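Putative acetyltransferase (Clostridium difficile, PDB 3DSB) is a putative acetyltransferase of the GNAT family that probably transfers acyl groups, and binds trimethyl glycine in the crystal. Local coordinates at residues Y74-S77 and G82-L85; V120-Y125 and L140-C145. All coordinates share one frame; numbering follows the deposited sequence.

Contact 1: Y74-S77 and G82-L85. With BET (trimethyl glycine), chain D.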
loop_
_atom_site.group_PDB
_atom_site.type_symbol
_atom_site.label_atom_id
_atom_site.label_comp_id
_atom_site.label_asym_id
_atom_site.label_seq_id
_atom_site.Cartn_x
_atom_site.Cartn_y
_atom_site.Cartn_z
ATOM N N TYR A 74 -0.046 1.267 5.750
ATOM C CA TYR A 74 0.959 2.284 5.370
ATOM C C TYR A 74 1.647 1.927 4.077
ATOM O O TYR A 74 1.842 0.743 3.790
ATOM C CB TYR A 74 2.093 2.334 6.385
ATOM C CG TYR A 74 1.593 2.512 7.777
ATOM C CD1 TYR A 74 1.229 3.758 8.216
ATOM C CD2 TYR A 74 1.476 1.410 8.660
ATOM C CE1 TYR A 74 0.759 3.958 9.550
ATOM C CE2 TYR A 74 0.987 1.591 9.972
ATOM C CZ TYR A 74 0.641 2.878 10.407
ATOM O OH TYR A 74 0.178 3.079 11.692
ATOM N N GLU A 75 2.051 2.965 3.342
ATOM C CA GLU A 75 2.994 2.785 2.240
ATOM C C GLU A 75 4.179 3.708 2.467
ATOM O O GLU A 75 4.033 4.931 2.426
ATOM C CB GLU A 75 2.335 3.203 0.918
ATOM C CG GLU A 75 3.332 3.212 -0.251
ATOM C CD GLU A 75 2.849 3.993 -1.478
ATOM O OE1 GLU A 75 1.643 4.291 -1.592
ATOM O OE2 GLU A 75 3.711 4.326 -2.315
ATOM N N TRP A 76 5.365 3.126 2.716
ATOM C CA TRP A 76 6.552 3.966 2.906
ATOM C C TRP A 76 6.974 4.549 1.555
ATOM O O TRP A 76 7.111 3.809 0.577
ATOM C CB TRP A 76 7.709 3.148 3.489
ATOM C CG TRP A 76 8.911 4.026 3.764
ATOM C CD1 TRP A 76 10.087 4.049 3.062
ATOM C CD2 TRP A 76 9.017 5.034 4.780
ATOM N NE1 TRP A 76 10.936 5.026 3.594
ATOM C CE2 TRP A 76 10.294 5.636 4.648
ATOM C CE3 TRP A 76 8.147 5.490 5.793
ATOM C CZ2 TRP A 76 10.723 6.657 5.506
ATOM C CZ3 TRP A 76 8.591 6.501 6.647
ATOM C CH2 TRP A 76 9.852 7.072 6.499
ATOM N N SER A 77 7.216 5.857 1.537
ATOM C CA SER A 77 7.818 6.516 0.397
ATOM C C SER A 77 9.278 6.853 0.700
ATOM O O SER A 77 9.559 7.728 1.539
ATOM C CB SER A 77 7.061 7.809 0.049
ATOM O OG SER A 77 7.763 8.558 -0.951
ATOM N N GLY A 82 8.660 9.443 4.085
ATOM C CA GLY A 82 7.457 9.461 4.927
ATOM C C GLY A 82 6.465 8.415 4.468
ATOM O O GLY A 82 6.688 7.757 3.445
ATOM N N ASN A 83 5.345 8.305 5.197
ATOM C CA ASN A 83 4.325 7.298 4.897
ATOM C C ASN A 83 3.124 7.928 4.233
ATOM O O ASN A 83 2.687 9.025 4.653
ATOM C CB ASN A 83 3.786 6.644 6.161
ATOM C CG ASN A 83 4.642 5.521 6.656
ATOM O OD1 ASN A 83 5.152 5.581 7.807
ATOM N ND2 ASN A 83 4.844 4.517 5.851
ATOM N N PHE A 84 2.554 7.223 3.248
ATOM C CA PHE A 84 1.157 7.457 2.901
ATOM C C PHE A 84 0.327 6.555 3.777
ATOM O O PHE A 84 0.685 5.397 4.031
ATOM C CB PHE A 84 0.926 7.038 1.460
ATOM C CG PHE A 84 1.521 7.969 0.461
ATOM C CD1 PHE A 84 0.841 9.125 0.067
ATOM C CD2 PHE A 84 2.765 7.685 -0.113
ATOM C CE1 PHE A 84 1.372 9.986 -0.870
ATOM C CE2 PHE A 84 3.328 8.555 -1.056
ATOM C CZ PHE A 84 2.621 9.707 -1.441
ATOM N N LEU A 85 -0.791 7.091 4.250
ATOM C CA LEU A 85 -1.760 6.288 4.944
ATOM C C LEU A 85 -2.845 5.863 3.936
ATOM O O LEU A 85 -3.377 6.740 3.223
ATOM C CB LEU A 85 -2.309 7.121 6.107
ATOM C CG LEU A 85 -3.290 6.536 7.107
ATOM C CD1 LEU A 85 -3.043 7.133 8.488
ATOM C CD2 LEU A 85 -4.714 6.777 6.674
HETATM N N BET D . 4.030 9.546 -5.175
HETATM C CA BET D . 4.869 9.232 -3.970
HETATM C C BET D . 6.359 8.969 -4.130
HETATM O O BET D . 6.917 7.995 -3.514
HETATM O OXT BET D . 7.000 9.840 -4.779
HETATM C C1 BET D . 3.073 8.465 -5.332
HETATM C C2 BET D . 3.266 10.795 -5.047
HETATM C C3 BET D . 4.812 9.652 -6.413
#

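Contact 2: V120-Y125 and L140-C145. With BET (trimethyl glycine), chain D; BET (trimethyl glycine), chain F.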
loop_
_atom_site.group_PDB
_atom_site.type_symbol
_atom_site.label_atom_id
_atom_site.label_comp_id
_atom_site.label_asym_id
_atom_site.label_seq_id
_atom_site.Cartn_x
_atom_site.Cartn_y
_atom_site.Cartn_z
ATOM N N VAL A 120 2.802 11.768 4.495
ATOM C CA VAL A 120 2.922 12.625 3.325
ATOM C C VAL A 120 1.673 12.669 2.441
ATOM O O VAL A 120 1.604 13.445 1.495
ATOM C CB VAL A 120 4.196 12.258 2.502
ATOM C CG1 VAL A 120 5.445 12.542 3.342
ATOM C CG2 VAL A 120 4.167 10.784 2.124
ATOM N N GLY A 121 0.686 11.857 2.779
ATOM C CA GLY A 121 -0.537 11.826 2.004
ATOM C C GLY A 121 -1.478 10.766 2.556
ATOM O O GLY A 121 -1.082 9.961 3.408
HETATM N N MSE A 122 -2.720 10.778 2.065
HETATM C CA MSE A 122 -3.750 9.852 2.525
HETATM C C MSE A 122 -4.467 9.388 1.289
HETATM O O MSE A 122 -4.918 10.220 0.488
HETATM C CB MSE A 122 -4.732 10.557 3.489
HETATM C CG MSE A 122 -5.691 9.611 4.139
HETATM SE SE MSE A 122 -6.884 10.616 5.309
HETATM C CE MSE A 122 -8.378 10.778 4.036
ATOM N N ARG A 123 -4.531 8.068 1.091
ATOM C CA ARG A 123 -5.017 7.510 -0.165
ATOM C C ARG A 123 -5.995 6.379 0.032
ATOM O O ARG A 123 -6.067 5.834 1.113
ATOM C CB ARG A 123 -3.833 7.036 -1.007
ATOM C CG ARG A 123 -3.014 8.200 -1.535
ATOM C CD ARG A 123 -1.747 7.755 -2.252
ATOM N NE ARG A 123 -1.197 8.916 -2.945
ATOM C CZ ARG A 123 -0.045 8.903 -3.603
ATOM N NH1 ARG A 123 0.662 7.788 -3.650
ATOM N NH2 ARG A 123 0.376 10.019 -4.189
ATOM N N LEU A 124 -6.746 6.043 -1.017
ATOM C CA LEU A 124 -7.515 4.807 -0.994
ATOM C C LEU A 124 -7.716 4.366 -2.430
ATOM O O LEU A 124 -7.582 5.182 -3.377
ATOM C CB LEU A 124 -8.847 4.938 -0.229
ATOM C CG LEU A 124 -9.881 5.943 -0.747
ATOM C CD1 LEU A 124 -10.648 5.437 -1.977
ATOM C CD2 LEU A 124 -10.879 6.316 0.371
ATOM N N TYR A 125 -8.063 3.095 -2.621
ATOM C CA TYR A 125 -8.532 2.638 -3.970
ATOM C C TYR A 125 -9.938 2.074 -3.818
ATOM O O TYR A 125 -10.281 1.497 -2.770
ATOM C CB TYR A 125 -7.539 1.652 -4.675
ATOM C CG TYR A 125 -7.258 0.369 -3.881
ATOM C CD1 TYR A 125 -8.101 -0.751 -4.022
ATOM C CD2 TYR A 125 -6.210 0.295 -2.950
ATOM C CE1 TYR A 125 -7.910 -1.923 -3.262
ATOM C CE2 TYR A 125 -5.974 -0.895 -2.229
ATOM C CZ TYR A 125 -6.852 -1.982 -2.364
ATOM O OH TYR A 125 -6.714 -3.167 -1.624
ATOM N N LEU A 140 -15.434 14.974 1.311
ATOM C CA LEU A 140 -14.403 14.912 2.336
ATOM C C LEU A 140 -13.048 15.470 1.842
ATOM O O LEU A 140 -12.007 15.236 2.465
ATOM C CB LEU A 140 -14.254 13.462 2.821
ATOM C CG LEU A 140 -15.445 12.981 3.678
ATOM C CD1 LEU A 140 -15.521 11.469 3.587
ATOM C CD2 LEU A 140 -15.264 13.452 5.102
ATOM N N ASN A 141 -13.073 16.188 0.723
ATOM C CA ASN A 141 -11.873 16.787 0.146
ATOM C C ASN A 141 -10.872 15.746 -0.362
ATOM O O ASN A 141 -9.653 15.959 -0.342
ATOM C CB ASN A 141 -11.195 17.803 1.092
ATOM C CG ASN A 141 -12.083 19.006 1.376
ATOM O OD1 ASN A 141 -12.929 19.366 0.571
ATOM N ND2 ASN A 141 -11.902 19.616 2.529
HETATM N N MSE A 142 -11.402 14.610 -0.794
HETATM C CA MSE A 142 -10.594 13.560 -1.374
HETATM C C MSE A 142 -10.978 13.410 -2.853
HETATM O O MSE A 142 -12.175 13.286 -3.192
HETATM C CB MSE A 142 -10.825 12.273 -0.579
HETATM C CG MSE A 142 -9.774 11.258 -0.793
HETATM SE SE MSE A 142 -10.133 9.673 0.279
HETATM C CE MSE A 142 -8.285 9.166 0.586
ATOM N N TYR A 143 -9.980 13.430 -3.730
ATOM C CA TYR A 143 -10.231 13.534 -5.173
ATOM C C TYR A 143 -9.532 12.465 -5.939
ATOM O O TYR A 143 -8.520 11.883 -5.494
ATOM C CB TYR A 143 -9.851 14.933 -5.729
ATOM C CG TYR A 143 -10.458 16.043 -4.906
ATOM C CD1 TYR A 143 -11.794 16.348 -5.043
ATOM C CD2 TYR A 143 -9.696 16.772 -3.969
ATOM C CE1 TYR A 143 -12.407 17.366 -4.286
ATOM C CE2 TYR A 143 -10.311 17.810 -3.185
ATOM C CZ TYR A 143 -11.674 18.066 -3.358
ATOM O OH TYR A 143 -12.341 19.072 -2.643
ATOM N N GLU A 144 -10.108 12.146 -7.088
ATOM C CA GLU A 144 -9.571 11.067 -7.883
ATOM C C GLU A 144 -8.162 11.382 -8.415
ATOM O O GLU A 144 -7.900 12.486 -8.909
ATOM C CB GLU A 144 -10.544 10.819 -9.026
ATOM C CG GLU A 144 -10.210 9.665 -9.844
ATOM C CD GLU A 144 -11.324 9.335 -10.845
ATOM O OE1 GLU A 144 -12.294 10.130 -11.012
ATOM O OE2 GLU A 144 -11.212 8.253 -11.436
ATOM N N CYS A 145 -7.268 10.403 -8.317
ATOM C CA CYS A 145 -5.854 10.498 -8.736
ATOM C C CYS A 145 -5.670 10.116 -10.191
ATOM O O CYS A 145 -6.542 9.490 -10.789
ATOM C CB CYS A 145 -5.021 9.497 -7.937
ATOM S SG CYS A 145 -5.010 9.772 -6.204
HETATM N N BET D . 4.030 9.546 -5.175
HETATM C CA BET D . 4.869 9.232 -3.970
HETATM C C BET D . 6.359 8.969 -4.130
HETATM O O BET D . 6.917 7.995 -3.514
HETATM O OXT BET D . 7.000 9.840 -4.779
HETATM C C1 BET D . 3.073 8.465 -5.332
HETATM C C2 BET D . 3.266 10.795 -5.047
HETATM C C3 BET D . 4.812 9.652 -6.413
HETATM N N BET F . -8.932 -6.656 -2.562
HETATM C CA BET F . -8.184 -7.223 -1.408
HETATM C C BET F . -8.822 -7.223 -0.042
HETATM O O BET F . -8.212 -6.858 1.069
HETATM O OXT BET F . -9.922 -7.784 -0.114
HETATM C C1 BET F . -8.860 -7.512 -3.755
HETATM C C2 BET F . -10.339 -6.344 -2.267
HETATM C C3 BET F . -8.184 -5.449 -2.882
#

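Contact 1: Y74-S77 and G82-L85
Trp76 lays its indole against the backbone of Gly82, the residue that opens the returning strand of a beta hairpin. CG stands anti to the backbone N (chi1 -177°), which carries the ring over to segment 82-85. CB comes first, beside Asn83 ND2. Next along the side chain, CE3 is 3.4 Å from Asn83 ND2, and the Asn83 amide stands at the edge of the indole, steeply turned to it, with OD1 in the ring plane. Over one ring face lies Gly82 O, 3.6 Å from CE3. Farther out, CZ3 and CH2 lie against the main chain of Gly82, whose CA makes a CH-pi contact 4.0 Å from the centroid of the six-membered ring. The indole NE1, finally, hydrogen-bonds Gly44 O of the second subunit.

The other side of the sheet carries Glu75, Ser77 and Phe84. The carboxylate of Glu75 runs beside the Phe84 ring, their planes 30° apart; OE1 is hydrogen-bonded to Trp86 NE1 and OE2 to Tyr125 OH of the second subunit. Ser77 OG donates to O of the trimethyl glycine of chain D at 2.8 Å and is also hydrogen-bonded to Arg80 N. Glu75 with Phe84 and Ser77 with Gly82 are the hydrogen-bonded pairs of the antiparallel hairpin, each joined by two backbone hydrogen bonds.

Both faces thus reach the second subunit, through Trp76 and Glu75, but the ligand lies on the Glu75 face: the Ser77 hydroxyl grips its carboxylate, and the Phe84 edge abuts the methylene next to the quaternary nitrogen.

Contact 2: V120-Y125 and L140-C145
Met142 reaches across to strand 119-127 and meets Leu124 and Met122 there; both methionines are selenomethionines. The direct contact is van der Waals packing, with no hydrogen bond between the two segments. Met142 is modelled in two conformers, and what follows holds for one of them. In that conformer SE lies beside Leu124 CD2, and the two side chains meet at a slant. The terminal CE lies 3.8 Å from Met122 CE, where the two side chains cross at about a right angle. It also rests against the backbone of the strand, 3.5 Å from Met122 O. Met122 contributes its own CE through an extended chain that bends only at the last torsion (chi3 97°). Leu124 and Met142 share Tyr137 of helix 133-138 as a further neighbour, and Met122 packs on Phe106 of helix 101-115.

Polar interactions lead to other partners. Arg123, whose CB points away from segment 140-145, gives NE to a salt bridge with Glu151 of the second subunit. Tyr125 OH is hydrogen-bonded to Glu75 OE2 of the second subunit. Asn141, with positive phi, is the C-prime residue of a Schellman motif: Met142 N hydrogen-bonds back to Tyr137 O and Asn141 N to Glu138 O.

Ligand methyls make van der Waals approaches: C1 of the chain D trimethyl glycine at the Arg123 guanidinium edge, its closeness doubtful, and C3 of the chain F ligand at the Tyr125 ring edge.

The succession strand 119-127, helix 133-138, strand 143-152 is consistent with the GNAT fold. Here Met122-Tyr125 and Tyr143-Glu144 pair antiparallel with a strand of the second subunit, while Met142 packs beside strand 119-127.

The centres of the two contacts lie about 13 Å apart, and contact 1 closes before contact 2 opens along the chain. The chain leaves the hairpin of contact 1, passes through helix 101-115 and returns as strand 119-127, parallel to its neighbour 82-92 in the mixed sheet, a beta-alpha-beta crossover. Strand 119-127 is outermost within this chain and is extended by the second subunit. Backbone bonds join the contacts, with Asn83 O 2.8 Å from Val120 N. Side chains meet too: the Phe84 ring makes a cation-pi interaction with Arg123, and both residues line the chain D trimethyl glycine pocket. Both contacts also touch the second subunit, placing this ligand site close to the dimer interface.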